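Local coordinates for oligopeptide-binding protein appA (Bacillus subtilis, PDB 1XOC), which binds oligopeptides such as tetra- and pentapeptides as the receptor component of an ABC-type oligopeptide permease that can support sporulation and genetic competence, at residues K359-K365 with G388-Q394. Numbering follows the deposited sequence.
Sequences KFSFTLK and GIEVKTQ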
# COMPACT_ATOMS: atom_id res chain seq x y z
N LYS A 359 7.62 13.54 -30.41
CA LYS A 359 8.58 12.45 -30.30
C LYS A 359 8.21 11.62 -29.09
O LYS A 359 7.66 12.16 -28.13
CB LYS A 359 10.01 12.98 -30.22
CG LYS A 359 10.43 13.64 -28.92
CD LYS A 359 11.86 14.22 -28.99
CE LYS A 359 12.44 14.51 -27.59
NZ LYS A 359 13.93 14.30 -27.48
N PHE A 360 8.49 10.32 -29.14
CA PHE A 360 8.15 9.42 -28.04
C PHE A 360 9.27 9.54 -27.01
O PHE A 360 10.24 8.78 -27.05
CB PHE A 360 7.99 7.99 -28.53
CG PHE A 360 7.01 7.17 -27.73
CD1 PHE A 360 6.00 6.47 -28.37
CD2 PHE A 360 7.08 7.12 -26.34
CE1 PHE A 360 5.09 5.71 -27.65
CE2 PHE A 360 6.16 6.35 -25.61
CZ PHE A 360 5.17 5.65 -26.28
N SER A 361 9.12 10.51 -26.12
CA SER A 361 10.09 10.85 -25.10
C SER A 361 9.36 11.20 -23.81
O SER A 361 8.43 12.01 -23.83
CB SER A 361 10.88 12.08 -25.54
OG SER A 361 11.78 12.49 -24.52
N PHE A 362 9.78 10.59 -22.70
CA PHE A 362 9.16 10.83 -21.40
C PHE A 362 10.12 10.55 -20.25
O PHE A 362 11.17 9.96 -20.42
CB PHE A 362 7.88 9.99 -21.24
CG PHE A 362 8.13 8.51 -21.17
CD1 PHE A 362 8.24 7.86 -19.93
CD2 PHE A 362 8.24 7.77 -22.33
CE1 PHE A 362 8.48 6.51 -19.88
CE2 PHE A 362 8.48 6.43 -22.29
CZ PHE A 362 8.58 5.78 -21.05
N THR A 363 9.69 10.96 -19.06
CA THR A 363 10.42 10.73 -17.82
C THR A 363 9.78 9.60 -17.00
O THR A 363 8.56 9.58 -16.73
CB THR A 363 10.52 12.02 -17.01
OG1 THR A 363 11.21 13.01 -17.80
CG2 THR A 363 11.26 11.82 -15.68
N LEU A 364 10.62 8.63 -16.61
CA LEU A 364 10.23 7.53 -15.72
C LEU A 364 10.77 7.78 -14.31
O LEU A 364 11.99 7.75 -14.07
CB LEU A 364 10.79 6.22 -16.26
CG LEU A 364 10.46 4.91 -15.53
CD1 LEU A 364 8.98 4.60 -15.51
CD2 LEU A 364 11.20 3.75 -16.18
N LYS A 365 9.84 7.97 -13.37
CA LYS A 365 10.18 8.23 -11.98
C LYS A 365 10.13 6.97 -11.13
O LYS A 365 9.34 6.05 -11.40
CB LYS A 365 9.20 9.23 -11.36
CG LYS A 365 9.32 10.63 -11.83
CD LYS A 365 8.26 11.54 -11.19
CE LYS A 365 8.59 12.99 -11.49
NZ LYS A 365 7.55 13.95 -11.03
N GLY A 388 13.23 2.71 -30.22
CA GLY A 388 13.11 4.13 -30.57
C GLY A 388 12.28 4.96 -29.62
O GLY A 388 11.70 5.97 -30.01
N ILE A 389 12.23 4.55 -28.35
CA ILE A 389 11.55 5.31 -27.32
C ILE A 389 12.59 5.85 -26.34
O ILE A 389 13.41 5.09 -25.83
CB ILE A 389 10.54 4.43 -26.60
CG1 ILE A 389 9.39 4.10 -27.57
CG2 ILE A 389 10.03 5.13 -25.34
CD1 ILE A 389 8.31 3.20 -26.99
N GLU A 390 12.53 7.16 -26.09
CA GLU A 390 13.49 7.87 -25.27
C GLU A 390 12.94 8.07 -23.85
O GLU A 390 11.90 8.70 -23.65
CB GLU A 390 13.81 9.24 -25.90
CG GLU A 390 14.74 10.13 -25.09
CD GLU A 390 15.10 11.42 -25.80
OE1 GLU A 390 14.22 12.27 -26.07
OE2 GLU A 390 16.30 11.61 -26.08
N VAL A 391 13.64 7.52 -22.87
CA VAL A 391 13.24 7.70 -21.48
C VAL A 391 14.35 8.35 -20.64
O VAL A 391 15.52 7.98 -20.75
CB VAL A 391 12.58 6.41 -20.85
CG1 VAL A 391 12.79 5.19 -21.64
CG2 VAL A 391 12.88 6.24 -19.35
N LYS A 392 13.96 9.39 -19.90
CA LYS A 392 14.76 10.03 -18.88
C LYS A 392 14.36 9.40 -17.56
O LYS A 392 13.17 9.31 -17.26
CB LYS A 392 14.47 11.53 -18.82
CG LYS A 392 15.31 12.30 -17.76
CD LYS A 392 15.12 13.84 -17.80
CE LYS A 392 13.89 14.27 -16.98
NZ LYS A 392 14.11 14.19 -15.50
N THR A 393 15.32 8.98 -16.75
CA THR A 393 14.96 8.43 -15.44
C THR A 393 15.07 9.54 -14.40
O THR A 393 15.85 10.48 -14.56
CB THR A 393 15.81 7.19 -15.06
OG1 THR A 393 17.18 7.55 -14.94
CG2 THR A 393 15.70 6.10 -16.09
N GLN A 394 14.26 9.46 -13.34
CA GLN A 394 14.32 10.45 -12.27
C GLN A 394 13.98 9.76 -10.96
O GLN A 394 12.96 9.11 -10.86
CB GLN A 394 13.38 11.62 -12.56
CG GLN A 394 13.58 12.81 -11.62
CD GLN A 394 12.47 13.84 -11.70
OE1 GLN A 394 12.22 14.55 -10.75
NE2 GLN A 394 11.79 13.92 -12.83
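A beta-alpha-beta unit pairs strand 361-365 in parallel with strand 390-394, helix 371-385 making the connection. Glu-390 N starts the ladder by donating to Phe-360 O. The ladder alternates in the parallel manner: Phe-362 N reaches Glu-390 O at 3.0 Å, and Phe-362 O accepts from Lys-392 N at 2.9 Å. Leu-364 continues the pattern, taking Lys-392 O through its N and offering its O to Gln-394 N.

On the face carrying Phe-362, Val-391 and Leu-364, Leu-364 packs on Ala-377 and Val-380 of the crossover helix, while the Phe-362 ring meets Phe-278 edge-to-face. Val-391 CB sits over one face of the Phe-362 ring, displaced toward its rim, while CG2 of Ile-389 reaches that ring's edge, 3.7 Å from Phe-362 CE2. Ile-389 also spreads over Phe-360: its CD1 lies 3.9 Å from the ring centroid and 5° off the normal, a centred CH-pi contact.

On the opposite face, with Ser-361, Thr-363 and Lys-392, Glu-390 extends with CG trans to the backbone N (chi1 176°), bringing OE1 to two donors. Lys-359 NZ forms a salt bridge with it, though the 2.5 Å length is shorter than usual and so doubtful in detail, and Ser-361 OG donates at 2.9 Å from the anti side, 23° out of the carboxylate plane. With an alanine here, Ser-361 OG would probably lose its carboxylate acceptor and Lys-359 a nearby countercharge. Further along this face, Thr-363 OG1 packs against Lys-392 CE.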